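Local structure of uncharacterized protein (Leptotrichia buccalis, 3T8K) at residues 149-152 against 153-157; 169-172 against 173-177. The protein is of unknown function but folds as a stack of ankyrin-type helical hairpin repeats and may, like other ankyrin proteins, serve in protein recognition. One frame throughout, in Å; residues are numbered along the deposited sequence.

Both contacts lie in the C-terminal part of an ankyrin-type helical stack. Following the chain, helix 129-140 comes first and leads into a loop. Contact 1 turns that loop back on itself at residues 149-157 and delivers the chain to helix 157-162. Contact 2 follows on helix 167-180, where residues 169-172 meet 173-177 one helical turn further on. The two are in series, neither enclosing nor crossing the other, with centres about 17 Å apart. They still touch: Ala157 C lies 3.8 Å from Met173 CE. The start of helix 157-162, where contact 1 ends, thus packs against the last helix, which also rests on helix 129-140.

Contact 1: 149-152 against 153-157; sequences IKDK and WGLTA
Residues 149-157 form a hairpin-like loop of the ankyrin-type fold, turned by a type I beta turn from Asp151 to Gly154 and leading into helix 157-162. Gly154 N closes the turn on Asp151 O at 3.0 Å. Next to it, Asp151 N donates to Leu155 O at 2.8 Å.

The Asp151 carboxylate organises the bend. Its CG sits between the backbone N and the carbonyl carbon (chi1 68°), which folds the acid back over the turn. OD1 accepts from Trp153 N at 2.7 Å and from Leu155 N at 3.0 Å. The two donors come from opposite faces of the carboxylate plane. The Leu155 bond is nearly straight, 168° at the hydrogen; the Trp153 bond is more bent. OD2 faces the edge of the Trp153 ring, in its plane.

Lys152 covers one face of that ring. Its CB makes a CH-pi contact 3.9 Å from the centroid of the six-membered ring of Trp153. With CG anti to the backbone N (chi1 -177°), the extended chain runs on over the indole, and CD comes to 3.6 Å from Trp153 CZ2. The indole also reaches the dimer partner: NE1 bonds to Glu131 of the second subunit, and the ring packs on Phe126 of that subunit.

At the open end, water 1 links Ile149 O to Ala157 N. Thr156 is the N-cap of helix 157-162: its OG1 caps a backbone N of the first turn, and Glu159 OE2 in return takes the Thr156 N-H, as in a capping box. Lys150 lays CD against Gly154 O and sends its amine to Glu184.

Two backbone N-H groups holding one buried carboxylate oxygen would probably stabilise the Asp151 anion and fix the turn that presents Trp153 to the other subunit.

Contact 2: 169-172 against 173-177; sequences ALKM and MEDYI
Residues 169-177 make about two and a half turns of helix 167-180, the last helix of the ankyrin-type stack. Met173 N, Glu174 N, Asp175 N and Tyr176 N bond to the carbonyls four residues back, from Ala169 O to Met172 O.

The packed side carries Ala169, Met172, Met173 and Tyr176. Met172 and Met173 are both selenomethionine. Met172 lies on Tyr136 and Phe140 of helix 129-140. Met173 touches Phe140 and also, on helix 157-162, Leu158 and Val161; its CB and CG each lie 3.5 Å from Ala169 O. Tyr176 OH bonds to Gln142 O and Leu145 N, which ties the helix to the loop that follows helix 129-140.

The solvent side is looser and charged. At its border Leu170, which also packs on Leu158, is crossed by Glu174. The acid's OE2 touches Leu170 CG at 3.6 Å, a contact with carbon. Lys171 and Asp175 are exposed and form an i to i+4 salt bridge. The lysine chain bends at chi2 (47°), which turns it along the helix toward the acid. Its NZ reaches the syn lone pair of Asp175 OD1 at 2.6 Å, and its CE lies 3.1 Å from that same oxygen, OD1 of Asp175.

Contact 1: 149-152 against 153-157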
ATOM      1  N   ILE A 149     -11.725 -19.715   6.484  1.00 33.50           N
ATOM      2  CA  ILE A 149     -11.240 -19.290   7.778  1.00 30.31           C
ATOM      3  C   ILE A 149     -11.636 -17.836   7.994  1.00 30.58           C
ATOM      4  O   ILE A 149     -11.373 -16.986   7.146  1.00 30.08           O
ATOM      5  CB  ILE A 149      -9.703 -19.408   7.844  1.00 32.59           C
ATOM      6  CG1 ILE A 149      -9.257 -20.815   7.437  1.00 38.29           C
ATOM      7  CG2 ILE A 149      -9.197 -19.052   9.234  1.00 39.13           C
ATOM      8  CD1 ILE A 149      -9.330 -21.828   8.548  1.00 47.22           C
ATOM      9  N   LYS A 150     -12.268 -17.562   9.131  1.00 30.94           N
ATOM     10  CA  LYS A 150     -12.704 -16.216   9.482  1.00 33.68           C
ATOM     11  C   LYS A 150     -11.525 -15.283   9.690  1.00 34.83           C
ATOM     12  O   LYS A 150     -10.577 -15.620  10.404  1.00 34.54           O
ATOM     13  CB  LYS A 150     -13.521 -16.249  10.776  1.00 41.26           C
ATOM     14  CG  LYS A 150     -14.721 -17.185  10.759  1.00 50.89           C
ATOM     15  CD  LYS A 150     -15.891 -16.573  10.023  1.00 57.69           C
ATOM     16  CE  LYS A 150     -17.219 -17.051  10.603  1.00 63.41           C
ATOM     17  NZ  LYS A 150     -17.425 -18.517  10.422  1.00 64.56           N
ATOM     18  N   ASP A 151     -11.588 -14.095   9.093  1.00 31.52           N
ATOM     19  CA  ASP A 151     -10.535 -13.106   9.315  1.00 32.18           C
ATOM     20  C   ASP A 151     -10.728 -12.457  10.680  1.00 31.03           C
ATOM     21  O   ASP A 151     -11.590 -12.885  11.463  1.00 35.67           O
ATOM     22  CB  ASP A 151     -10.466 -12.062   8.182  1.00 31.03           C
ATOM     23  CG  ASP A 151     -11.677 -11.126   8.140  1.00 36.02           C
ATOM     24  OD1 ASP A 151     -12.482 -11.097   9.100  1.00 30.08           O
ATOM     25  OD2 ASP A 151     -11.809 -10.393   7.135  1.00 37.04           O
ATOM     26  N   LYS A 152      -9.922 -11.440  10.960  1.00 31.98           N
ATOM     27  CA  LYS A 152      -9.947 -10.743  12.236  1.00 36.86           C
ATOM     28  C   LYS A 152     -11.335 -10.187  12.570  1.00 42.05           C
ATOM     29  O   LYS A 152     -11.608  -9.853  13.729  1.00 42.35           O
ATOM     30  CB  LYS A 152      -8.906  -9.620  12.223  1.00 42.42           C
ATOM     31  CG  LYS A 152      -8.769  -8.833  13.517  1.00 44.81           C
ATOM     32  CD  LYS A 152      -7.802  -7.678  13.324  1.00 46.12           C
ATOM     33  CE  LYS A 152      -7.757  -6.754  14.535  1.00 54.16           C
ATOM     34  NZ  LYS A 152      -6.924  -5.545  14.272  1.00 55.43           N
ATOM     35  N   TRP A 153     -12.216 -10.096  11.572  1.00 36.96           N
ATOM     36  CA  TRP A 153     -13.551  -9.531  11.806  1.00 40.66           C
ATOM     37  C   TRP A 153     -14.708 -10.473  11.498  1.00 43.90           C
ATOM     38  O   TRP A 153     -15.862 -10.044  11.466  1.00 48.67           O
ATOM     39  CB  TRP A 153     -13.730  -8.203  11.060  1.00 35.91           C
ATOM     40  CG  TRP A 153     -12.689  -7.202  11.413  1.00 37.68           C
ATOM     41  CD1 TRP A 153     -12.710  -6.327  12.458  1.00 42.22           C
ATOM     42  CD2 TRP A 153     -11.452  -6.984  10.729  1.00 35.38           C
ATOM     43  NE1 TRP A 153     -11.560  -5.575  12.465  1.00 39.36           N
ATOM     44  CE2 TRP A 153     -10.771  -5.960  11.415  1.00 34.84           C
ATOM     45  CE3 TRP A 153     -10.853  -7.555   9.604  1.00 30.47           C
ATOM     46  CZ2 TRP A 153      -9.529  -5.494  11.007  1.00 31.09           C
ATOM     47  CZ3 TRP A 153      -9.618  -7.094   9.205  1.00 28.97           C
ATOM     48  CH2 TRP A 153      -8.970  -6.074   9.902  1.00 31.68           C
ATOM     49  N   GLY A 154     -14.401 -11.745  11.265  1.00 41.09           N
ATOM     50  CA  GLY A 154     -15.432 -12.755  11.099  1.00 43.31           C
ATOM     51  C   GLY A 154     -15.826 -13.057   9.665  1.00 42.56           C
ATOM     52  O   GLY A 154     -16.831 -13.715   9.415  1.00 44.03           O
ATOM     53  N   LEU A 155     -15.028 -12.584   8.718  1.00 36.50           N
ATOM     54  CA  LEU A 155     -15.323 -12.762   7.304  1.00 35.39           C
ATOM     55  C   LEU A 155     -14.333 -13.743   6.680  1.00 30.32           C
ATOM     56  O   LEU A 155     -13.121 -13.586   6.834  1.00 30.43           O
ATOM     57  CB  LEU A 155     -15.227 -11.408   6.592  1.00 37.50           C
ATOM     58  CG  LEU A 155     -15.701 -11.307   5.141  1.00 40.18           C
ATOM     59  CD1 LEU A 155     -17.225 -11.308   5.088  1.00 44.28           C
ATOM     60  CD2 LEU A 155     -15.137 -10.059   4.487  1.00 40.07           C
ATOM     61  N   THR A 156     -14.837 -14.753   5.976  1.00 30.53           N
ATOM     62  CA  THR A 156     -13.950 -15.674   5.258  1.00 29.24           C
ATOM     63  C   THR A 156     -13.623 -15.134   3.870  1.00 28.96           C
ATOM     64  O   THR A 156     -14.255 -14.188   3.394  1.00 29.79           O
ATOM     65  CB  THR A 156     -14.587 -17.086   5.082  1.00 32.45           C
ATOM     66  OG1 THR A 156     -15.745 -16.999   4.243  1.00 32.06           O
ATOM     67  CG2 THR A 156     -14.979 -17.682   6.423  1.00 35.28           C
ATOM     68  N   ALA A 157     -12.649 -15.749   3.205  1.00 26.77           N
ATOM     69  CA  ALA A 157     -12.304 -15.339   1.855  1.00 26.43           C
ATOM     70  C   ALA A 157     -13.483 -15.572   0.913  1.00 24.12           C
ATOM     71  O   ALA A 157     -13.763 -14.751   0.040  1.00 30.51           O
ATOM     72  CB  ALA A 157     -11.057 -16.084   1.366  1.00 28.92           C
TER
HETATM   73  O   HOH W   1     -10.653 -17.347   4.391  1.00 31.51           O

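Contact 2: 169-172 against 173-177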
ATOM      1  N   ALA A 169     -13.972 -15.800 -10.212  1.00 30.59           N
ATOM      2  CA  ALA A 169     -13.267 -16.153  -8.987  1.00 28.28           C
ATOM      3  C   ALA A 169     -14.197 -16.933  -8.053  1.00 31.21           C
ATOM      4  O   ALA A 169     -13.771 -17.870  -7.380  1.00 30.21           O
ATOM      5  CB  ALA A 169     -12.742 -14.904  -8.297  1.00 28.72           C
ATOM      6  N   LEU A 170     -15.468 -16.546  -8.015  1.00 27.04           N
ATOM      7  CA  LEU A 170     -16.408 -17.175  -7.092  1.00 25.29           C
ATOM      8  C   LEU A 170     -16.623 -18.629  -7.481  1.00 22.96           C
ATOM      9  O   LEU A 170     -16.602 -19.519  -6.636  1.00 30.69           O
ATOM     10  CB  LEU A 170     -17.753 -16.438  -7.077  1.00 28.98           C
ATOM     11  CG  LEU A 170     -18.791 -17.103  -6.172  1.00 30.32           C
ATOM     12  CD1 LEU A 170     -18.326 -17.037  -4.723  1.00 27.73           C
ATOM     13  CD2 LEU A 170     -20.161 -16.451  -6.332  1.00 37.89           C
ATOM     14  N   LYS A 171     -16.834 -18.851  -8.773  1.00 27.63           N
ATOM     15  CA  LYS A 171     -17.031 -20.191  -9.316  1.00 32.90           C
ATOM     16  C   LYS A 171     -15.819 -21.070  -9.037  1.00 29.11           C
ATOM     17  O   LYS A 171     -15.950 -22.217  -8.619  1.00 27.07           O
ATOM     18  CB  LYS A 171     -17.285 -20.111 -10.821  1.00 35.57           C
ATOM     19  CG  LYS A 171     -17.449 -21.467 -11.512  1.00 44.01           C
ATOM     20  CD  LYS A 171     -18.392 -22.372 -10.742  1.00 50.48           C
ATOM     21  CE  LYS A 171     -18.426 -23.771 -11.346  1.00 55.83           C
ATOM     22  NZ  LYS A 171     -19.074 -24.735 -10.420  1.00 56.92           N
HETATM   23  N   MSE A 172     -14.633 -20.523  -9.262  1.00 30.82           N
HETATM   24  CA  MSE A 172     -13.420 -21.297  -9.057  1.00 26.46           C
HETATM   25  C   MSE A 172     -13.184 -21.626  -7.582  1.00 24.68           C
HETATM   26  O   MSE A 172     -12.674 -22.698  -7.257  1.00 27.40           O
HETATM   27  CB  MSE A 172     -12.219 -20.587  -9.685  1.00 29.64           C
HETATM   28  CG  MSE A 172     -12.313 -20.529 -11.207  1.00 33.96           C
HETATM   29 SE   MSE A 172     -10.787 -19.642 -12.023  0.63 35.73          SE
HETATM   30  CE  MSE A 172      -9.511 -21.104 -11.906  1.00 34.68           C
HETATM   31  N   MSE A 173     -13.564 -20.716  -6.688  1.00 25.30           N
HETATM   32  CA  MSE A 173     -13.429 -20.980  -5.259  1.00 24.42           C
HETATM   33  C   MSE A 173     -14.415 -22.047  -4.804  1.00 26.62           C
HETATM   34  O   MSE A 173     -14.069 -22.911  -4.001  1.00 26.72           O
HETATM   35  CB  MSE A 173     -13.647 -19.715  -4.430  1.00 25.58           C
HETATM   36  CG  MSE A 173     -12.443 -18.827  -4.279  1.00 33.58           C
HETATM   37 SE   MSE A 173     -12.905 -17.450  -2.980  0.51 34.12          SE
HETATM   38  CE  MSE A 173     -12.986 -18.514  -1.386  1.00 23.23           C
ATOM     39  N   GLU A 174     -15.652 -21.974  -5.294  1.00 27.03           N
ATOM     40  CA  GLU A 174     -16.638 -22.992  -4.963  1.00 25.67           C
ATOM     41  C   GLU A 174     -16.164 -24.358  -5.467  1.00 25.64           C
ATOM     42  O   GLU A 174     -16.337 -25.377  -4.788  1.00 27.94           O
ATOM     43  CB  GLU A 174     -18.024 -22.623  -5.520  1.00 25.25           C
ATOM     44  CG  GLU A 174     -18.710 -21.514  -4.731  1.00 34.25           C
ATOM     45  CD  GLU A 174     -19.887 -20.907  -5.469  1.00 41.90           C
ATOM     46  OE1 GLU A 174     -20.186 -21.355  -6.598  1.00 50.58           O
ATOM     47  OE2 GLU A 174     -20.515 -19.978  -4.919  1.00 42.92           O
ATOM     48  N   ASP A 175     -15.554 -24.379  -6.648  1.00 29.58           N
ATOM     49  CA  ASP A 175     -15.044 -25.634  -7.203  1.00 27.78           C
ATOM     50  C   ASP A 175     -13.919 -26.192  -6.329  1.00 25.20           C
ATOM     51  O   ASP A 175     -13.805 -27.405  -6.136  1.00 23.43           O
ATOM     52  CB  ASP A 175     -14.512 -25.442  -8.631  1.00 31.93           C
ATOM     53  CG  ASP A 175     -15.617 -25.260  -9.667  1.00 41.41           C
ATOM     54  OD1 ASP A 175     -16.818 -25.450  -9.349  1.00 34.80           O
ATOM     55  OD2 ASP A 175     -15.263 -24.931 -10.822  1.00 42.20           O
ATOM     56  N   TYR A 176     -13.075 -25.295  -5.825  1.00 26.64           N
ATOM     57  CA  TYR A 176     -11.919 -25.679  -5.009  1.00 26.85           C
ATOM     58  C   TYR A 176     -12.421 -26.277  -3.700  1.00 24.77           C
ATOM     59  O   TYR A 176     -11.946 -27.315  -3.243  1.00 24.70           O
ATOM     60  CB  TYR A 176     -11.060 -24.444  -4.731  1.00 20.42           C
ATOM     61  CG  TYR A 176      -9.764 -24.698  -3.986  1.00 23.88           C
ATOM     62  CD1 TYR A 176      -8.566 -24.832  -4.672  1.00 27.63           C
ATOM     63  CD2 TYR A 176      -9.739 -24.777  -2.599  1.00 21.25           C
ATOM     64  CE1 TYR A 176      -7.374 -25.048  -4.001  1.00 24.55           C
ATOM     65  CE2 TYR A 176      -8.557 -24.997  -1.913  1.00 19.44           C
ATOM     66  CZ  TYR A 176      -7.372 -25.134  -2.625  1.00 21.77           C
ATOM     67  OH  TYR A 176      -6.176 -25.349  -1.968  1.00 25.76           O
ATOM     68  N   ILE A 177     -13.391 -25.604  -3.100  1.00 24.43           N
ATOM     69  CA  ILE A 177     -13.994 -26.084  -1.864  1.00 23.99           C
ATOM     70  C   ILE A 177     -14.650 -27.465  -2.021  1.00 24.59           C
ATOM     71  O   ILE A 177     -14.558 -28.303  -1.127  1.00 28.79           O
ATOM     72  CB  ILE A 177     -14.985 -25.041  -1.301  1.00 26.05           C
ATOM     73  CG1 ILE A 177     -14.196 -23.867  -0.708  1.00 24.01           C
ATOM     74  CG2 ILE A 177     -15.904 -25.668  -0.262  1.00 30.86           C
ATOM     75  CD1 ILE A 177     -14.962 -22.571  -0.644  1.00 28.43           C
TER